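Local coordinates for protein flavin-dependent thymidylate synthase (PDB 6J61) that probably catalyses the FAD- and NADPH-dependent reductive methylation of dUMP to dTMP, with methylenetetrahydrofolate as methyl donor, as a homotetramer that binds FAD, at residues 49-52 with 53-56; 210-213 with 214-218. All blocks are in the same frame, centred on the assembly; numbering follows the deposited sequence.

Contacts 1 and 2 are each local, made between successive turns of one helix: residues 49-56 cover the C-terminal end of helix 42-54 and the turn after it, and residues 210-218 lie within helix 209-220, much later in the chain. Their centres are about 9 Å apart because the two helices pack side by side in the ThyX fold. Asp50 OD1 lies 2.9 Å from His218 NE2, a probable hydrogen bond between the helices, while Met53 packs on Ala214 and Phe215, and Ile49 on Ala211. Contact 1 reaches the flavin through His55 and Arg56; contact 2 backs that helix and, through Glu217, meets a neighbouring subunit of the tetramer.

Contact 1 of 2, residues 49-52 with 53-56. With FAD (flavin-adenine dinucleotide), chain E.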
loop_
_atom_site.group_PDB
_atom_site.type_symbol
_atom_site.label_atom_id
_atom_site.label_comp_id
_atom_site.label_asym_id
_atom_site.label_seq_id
_atom_site.Cartn_x
_atom_site.Cartn_y
_atom_site.Cartn_z
ATOM N N ILE A 49 4.162 0.949 -25.481
ATOM C CA ILE A 49 4.751 1.329 -24.223
ATOM C C ILE A 49 4.748 2.841 -24.066
ATOM O O ILE A 49 4.503 3.358 -22.980
ATOM C CB ILE A 49 6.172 0.765 -24.090
ATOM C CG1 ILE A 49 6.089 -0.753 -23.870
ATOM C CG2 ILE A 49 6.897 1.453 -22.944
ATOM C CD1 ILE A 49 7.434 -1.463 -23.798
ATOM N N ASP A 50 4.999 3.554 -25.156
ATOM C CA ASP A 50 5.008 5.007 -25.101
ATOM C C ASP A 50 3.621 5.498 -24.725
ATOM O O ASP A 50 3.462 6.403 -23.912
ATOM C CB ASP A 50 5.371 5.601 -26.451
ATOM C CG ASP A 50 5.507 7.098 -26.384
ATOM O OD1 ASP A 50 6.572 7.565 -25.923
ATOM O OD2 ASP A 50 4.544 7.809 -26.754
ATOM N N TYR A 51 2.617 4.884 -25.332
ATOM C CA TYR A 51 1.232 5.239 -25.089
ATOM C C TYR A 51 0.824 5.055 -23.618
ATOM O O TYR A 51 0.189 5.936 -23.023
ATOM C CB TYR A 51 0.338 4.399 -26.016
ATOM C CG TYR A 51 -1.146 4.585 -25.811
ATOM C CD1 TYR A 51 -1.799 3.987 -24.738
ATOM C CD2 TYR A 51 -1.892 5.400 -26.663
ATOM C CE1 TYR A 51 -3.146 4.197 -24.511
ATOM C CE2 TYR A 51 -3.248 5.618 -26.447
ATOM C CZ TYR A 51 -3.864 5.012 -25.364
ATOM O OH TYR A 51 -5.196 5.222 -25.119
ATOM N N LEU A 52 1.191 3.914 -23.036
ATOM C CA LEU A 52 0.843 3.610 -21.648
ATOM C C LEU A 52 1.428 4.624 -20.667
ATOM O O LEU A 52 0.788 5.004 -19.695
ATOM C CB LEU A 52 1.320 2.194 -21.286
ATOM C CG LEU A 52 0.683 1.021 -22.046
ATOM C CD1 LEU A 52 1.374 -0.276 -21.660
ATOM C CD2 LEU A 52 -0.798 0.950 -21.741
ATOM N N MET A 53 2.658 5.039 -20.929
ATOM C CA MET A 53 3.348 6.014 -20.100
ATOM C C MET A 53 2.596 7.355 -20.177
ATOM O O MET A 53 2.289 7.959 -19.156
ATOM C CB MET A 53 4.789 6.155 -20.612
ATOM C CG MET A 53 5.635 7.233 -19.962
ATOM S SD MET A 53 6.142 6.830 -18.310
ATOM C CE MET A 53 7.268 5.518 -18.615
ATOM N N ARG A 54 2.295 7.794 -21.398
ATOM C CA ARG A 54 1.579 9.048 -21.667
ATOM C C ARG A 54 0.225 9.158 -20.984
ATOM O O ARG A 54 -0.102 10.193 -20.402
ATOM C CB ARG A 54 1.313 9.213 -23.167
ATOM C CG ARG A 54 2.460 9.700 -24.000
ATOM C CD ARG A 54 1.979 9.967 -25.422
ATOM N NE ARG A 54 1.722 8.743 -26.175
ATOM C CZ ARG A 54 0.908 8.662 -27.223
ATOM N NH1 ARG A 54 0.256 9.732 -27.648
ATOM N NH2 ARG A 54 0.751 7.510 -27.857
ATOM N N HIS A 55 -0.567 8.095 -21.092
ATOM C CA HIS A 55 -1.912 8.076 -20.531
ATOM C C HIS A 55 -2.055 7.627 -19.081
ATOM O O HIS A 55 -3.177 7.440 -18.594
ATOM C CB HIS A 55 -2.815 7.227 -21.420
ATOM C CG HIS A 55 -3.020 7.805 -22.783
ATOM N ND1 HIS A 55 -4.254 8.215 -23.239
ATOM C CD2 HIS A 55 -2.139 8.088 -23.773
ATOM C CE1 HIS A 55 -4.125 8.728 -24.450
ATOM N NE2 HIS A 55 -2.851 8.664 -24.797
ATOM N N ARG A 56 -0.935 7.463 -18.386
ATOM C CA ARG A 56 -0.980 7.049 -16.991
ATOM C C ARG A 56 -1.583 5.659 -16.778
ATOM O O ARG A 56 -2.101 5.373 -15.697
ATOM C CB ARG A 56 -1.773 8.077 -16.176
ATOM C CG ARG A 56 -1.126 9.444 -16.096
ATOM C CD ARG A 56 0.101 9.395 -15.211
ATOM N NE ARG A 56 1.123 8.473 -15.703
ATOM C CZ ARG A 56 2.184 8.093 -14.995
ATOM N NH1 ARG A 56 2.359 8.557 -13.760
ATOM N NH2 ARG A 56 3.069 7.247 -15.516
HETATM P PA FAD E . -3.893 3.630 -6.578
HETATM O O1A FAD E . -4.429 2.258 -6.762
HETATM O O2A FAD E . -4.760 4.391 -5.442
HETATM O O5B FAD E . -2.369 3.515 -6.112
HETATM C C5B FAD E . -1.781 4.814 -6.119
HETATM C C4B FAD E . -0.262 4.644 -6.095
HETATM O O4B FAD E . 0.132 3.931 -4.894
HETATM C C3B FAD E . 0.210 3.816 -7.276
HETATM O O3B FAD E . 0.511 4.613 -8.420
HETATM C C2B FAD E . 1.420 3.084 -6.719
HETATM O O2B FAD E . 2.585 3.904 -6.851
HETATM C C1B FAD E . 1.028 2.829 -5.238
HETATM N N9A FAD E . 0.351 1.515 -5.019
HETATM C C8A FAD E . -0.925 1.316 -4.545
HETATM N N7A FAD E . -1.198 0.050 -4.467
HETATM C C5A FAD E . -0.131 -0.663 -4.878
HETATM C C6A FAD E . 0.159 -2.050 -5.008
HETATM N N6A FAD E . -0.796 -2.993 -4.666
HETATM N N1A FAD E . 1.384 -2.426 -5.472
HETATM C C2A FAD E . 2.319 -1.520 -5.807
HETATM N N3A FAD E . 2.084 -0.205 -5.698
HETATM C C4A FAD E . 0.889 0.263 -5.244
HETATM N N1 FAD E . -6.712 -0.909 -15.614
HETATM C C2 FAD E . -6.941 -2.145 -16.076
HETATM O O2 FAD E . -7.020 -3.064 -15.266
HETATM N N3 FAD E . -7.089 -2.426 -17.399
HETATM C C4 FAD E . -7.008 -1.448 -18.369
HETATM O O4 FAD E . -7.143 -1.718 -19.549
HETATM C C4X FAD E . -6.748 -0.049 -17.913
HETATM N N5 FAD E . -6.642 0.982 -18.748
HETATM C C5X FAD E . -6.404 2.247 -18.306
HETATM C C6 FAD E . -6.295 3.327 -19.249
HETATM C C7 FAD E . -6.053 4.626 -18.813
HETATM C C7M FAD E . -5.947 5.727 -19.847
HETATM C C8 FAD E . -5.910 4.909 -17.412
HETATM C C8M FAD E . -5.647 6.320 -16.924
HETATM C C9 FAD E . -6.014 3.873 -16.464
HETATM C C9A FAD E . -6.260 2.523 -16.885
HETATM N N10 FAD E . -6.369 1.441 -15.952
HETATM C C10 FAD E . -6.607 0.155 -16.433
HETATM C "C1'" FAD E . -6.247 1.638 -14.496
HETATM C "C2'" FAD E . -4.791 1.692 -14.008
HETATM O "O2'" FAD E . -4.039 0.602 -14.548
HETATM C "C3'" FAD E . -4.768 1.664 -12.455
HETATM O "O3'" FAD E . -5.246 0.404 -11.960
HETATM C "C4'" FAD E . -5.634 2.806 -11.857
HETATM O "O4'" FAD E . -5.541 3.993 -12.667
HETATM C "C5'" FAD E . -5.155 3.129 -10.451
HETATM O "O5'" FAD E . -4.008 3.973 -10.559
HETATM P P FAD E . -3.148 3.854 -9.221
HETATM O O1P FAD E . -2.787 2.429 -8.986
HETATM O O2P FAD E . -1.824 4.735 -9.414
HETATM O O3P FAD E . -4.022 4.488 -7.976
#
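Tyr51 and His55, one helical turn apart, stack face to face, their ring centroids 4.0 Å apart and their planes 12° from parallel. Tyr51 CE2 comes within 3.5 Å of His55 NE2, and His55 CD2 lies over the centre of the tyrosine ring. With CG of Tyr51 anti to the backbone nitrogen (chi1 176°) the phenol projects outward from the helix, and the imidazole of His55 leans back to meet its face. Beyond the stack, His55 NE2 is hydrogen-bonded to Glu258, and Tyr51 OH makes a weak hydrogen bond to Tyr95 OH of a second subunit.

The charged pair is Asp50 and Arg54: OD2 of Asp50 meets NE of Arg54 at 3.0 Å in a salt bridge, carboxylate and guanidinium planes 31° apart, while OD1 of the same carboxylate is hydrogen-bonded to His218 NE2. A bend at chi3 of Arg54 also brings NH2 within 3.6 Å of Tyr51 CD2, while its NH1 pairs with Glu258.

Among the backbone bonds, His55 N donates to Tyr51 O at 3.0 Å. The helix then ends in a Schellman motif with Arg56, at positive phi, as its C-prime residue. This turn brings His55 O to 3.2 Å from the flavin methyl C8M of FAD, whose pocket includes both His55 and Arg56.

Leu52 packs on helix 24-32, Met53 lies against helix 209-220, and Arg54 touches helix 253-263.

Contact 2 of 2, residues 210-213 with 214-218; sequences LAWA and AFEEH
Trp212 O accepts the backbone N-H of Glu216 at 2.8 Å, the shortest of four i+4 to i bonds of the alpha-helix 209-220 that join residues 210-213 to 214-218. The others run from Ala214 N to Leu210 O, from Phe215 N to Ala211 O and from Glu217 N to Ala213 O; the last is nearly straight, with an N-H...O angle of 174°. The helix widens to a pi-type turn at 216-218.

On the buried side Trp212 and Phe215 meet obliquely, the six-membered ring of the indole and the phenyl ring inclined at 55° with centroids 5.6 Å apart. Phe215 CD2 comes over one face of the indole, offset toward its rim. Helices 174-184 and 191-207 cover Trp212, and Phe215 also stacks on Phe178. Small Ala211 and Ala214 bring the backbone close to its neighbours: Ala211 packs on Leu174 of helix 174-184, and Ala214 on Met53 of helix 42-54.

Glu217 turns to a neighbouring subunit, where OE1 forms a salt bridge with Arg227 and OE2 a hydrogen bond to the backbone nitrogen of Thr228. A bend at chi2 directs its carboxylate away from residues 210-213. Glu216 instead stays extended beyond CG and crosses the indole at a slant, bringing its carboxylate carbon CD to 3.8 Å from Trp212 NE1, with ring and carboxylate planes 69° apart.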
loop_
_atom_site.group_PDB
_atom_site.type_symbol
_atom_site.label_atom_id
_atom_site.label_comp_id
_atom_site.label_asym_id
_atom_site.label_seq_id
_atom_site.Cartn_x
_atom_site.Cartn_y
_atom_site.Cartn_z
ATOM N N LEU A 210 13.112 0.322 -23.667
ATOM C CA LEU A 210 11.937 0.969 -24.244
ATOM C C LEU A 210 11.198 1.752 -23.159
ATOM O O LEU A 210 10.957 2.954 -23.297
ATOM C CB LEU A 210 10.994 -0.052 -24.897
ATOM C CG LEU A 210 11.533 -0.801 -26.121
ATOM C CD1 LEU A 210 10.396 -1.570 -26.780
ATOM C CD2 LEU A 210 12.157 0.181 -27.110
ATOM N N ALA A 211 10.853 1.070 -22.070
ATOM C CA ALA A 211 10.152 1.716 -20.974
ATOM C C ALA A 211 10.944 2.941 -20.526
ATOM O O ALA A 211 10.379 4.013 -20.275
ATOM C CB ALA A 211 9.988 0.754 -19.819
ATOM N N TRP A 212 12.258 2.777 -20.435
ATOM C CA TRP A 212 13.097 3.873 -20.022
ATOM C C TRP A 212 13.028 5.020 -21.033
ATOM O O TRP A 212 13.063 6.199 -20.655
ATOM C CB TRP A 212 14.549 3.414 -19.847
ATOM C CG TRP A 212 15.441 4.578 -19.542
ATOM C CD1 TRP A 212 16.031 5.414 -20.446
ATOM C CD2 TRP A 212 15.707 5.133 -18.252
ATOM N NE1 TRP A 212 16.636 6.461 -19.801
ATOM C CE2 TRP A 212 16.453 6.314 -18.452
ATOM C CE3 TRP A 212 15.383 4.752 -16.947
ATOM C CZ2 TRP A 212 16.881 7.117 -17.393
ATOM C CZ3 TRP A 212 15.808 5.551 -15.892
ATOM C CH2 TRP A 212 16.549 6.721 -16.123
ATOM N N ALA A 213 12.942 4.682 -22.317
ATOM C CA ALA A 213 12.874 5.719 -23.334
ATOM C C ALA A 213 11.645 6.570 -23.058
ATOM O O ALA A 213 11.717 7.795 -23.051
ATOM C CB ALA A 213 12.788 5.109 -24.720
ATOM N N ALA A 214 10.523 5.916 -22.816
ATOM C CA ALA A 214 9.286 6.621 -22.538
ATOM C C ALA A 214 9.427 7.457 -21.265
ATOM O O ALA A 214 9.040 8.631 -21.226
ATOM C CB ALA A 214 8.134 5.615 -22.386
ATOM N N PHE A 215 9.971 6.842 -20.222
ATOM C CA PHE A 215 10.153 7.535 -18.955
ATOM C C PHE A 215 11.006 8.793 -19.135
ATOM O O PHE A 215 10.671 9.862 -18.645
ATOM C CB PHE A 215 10.812 6.604 -17.928
ATOM C CG PHE A 215 11.040 7.244 -16.598
ATOM C CD1 PHE A 215 9.961 7.552 -15.767
ATOM C CD2 PHE A 215 12.324 7.599 -16.192
ATOM C CE1 PHE A 215 10.158 8.217 -14.548
ATOM C CE2 PHE A 215 12.531 8.267 -14.966
ATOM C CZ PHE A 215 11.447 8.576 -14.151
ATOM N N GLU A 216 12.113 8.659 -19.846
ATOM C CA GLU A 216 13.007 9.785 -20.070
ATOM C C GLU A 216 12.294 10.933 -20.797
ATOM O O GLU A 216 12.255 12.065 -20.317
ATOM C CB GLU A 216 14.214 9.304 -20.874
ATOM C CG GLU A 216 15.263 10.347 -21.117
ATOM C CD GLU A 216 16.518 9.759 -21.735
ATOM O OE1 GLU A 216 16.430 9.122 -22.813
ATOM O OE2 GLU A 216 17.595 9.936 -21.137
ATOM N N GLU A 217 11.713 10.614 -21.949
ATOM C CA GLU A 217 11.005 11.575 -22.777
ATOM C C GLU A 217 9.827 12.280 -22.091
ATOM O O GLU A 217 9.770 13.508 -22.066
ATOM C CB GLU A 217 10.532 10.859 -24.053
ATOM C CG GLU A 217 9.691 11.683 -25.027
ATOM C CD GLU A 217 10.336 12.998 -25.424
ATOM O OE1 GLU A 217 11.544 13.026 -25.748
ATOM O OE2 GLU A 217 9.614 14.012 -25.424
ATOM N N HIS A 218 8.907 11.501 -21.525
ATOM C CA HIS A 218 7.711 12.042 -20.885
ATOM C C HIS A 218 7.787 12.531 -19.439
ATOM O O HIS A 218 7.057 13.450 -19.067
ATOM C CB HIS A 218 6.585 11.022 -20.989
ATOM C CG HIS A 218 6.188 10.712 -22.396
ATOM N ND1 HIS A 218 5.448 11.581 -23.170
ATOM C CD2 HIS A 218 6.465 9.647 -23.186
ATOM C CE1 HIS A 218 5.288 11.063 -24.375
ATOM N NE2 HIS A 218 5.896 9.892 -24.411
#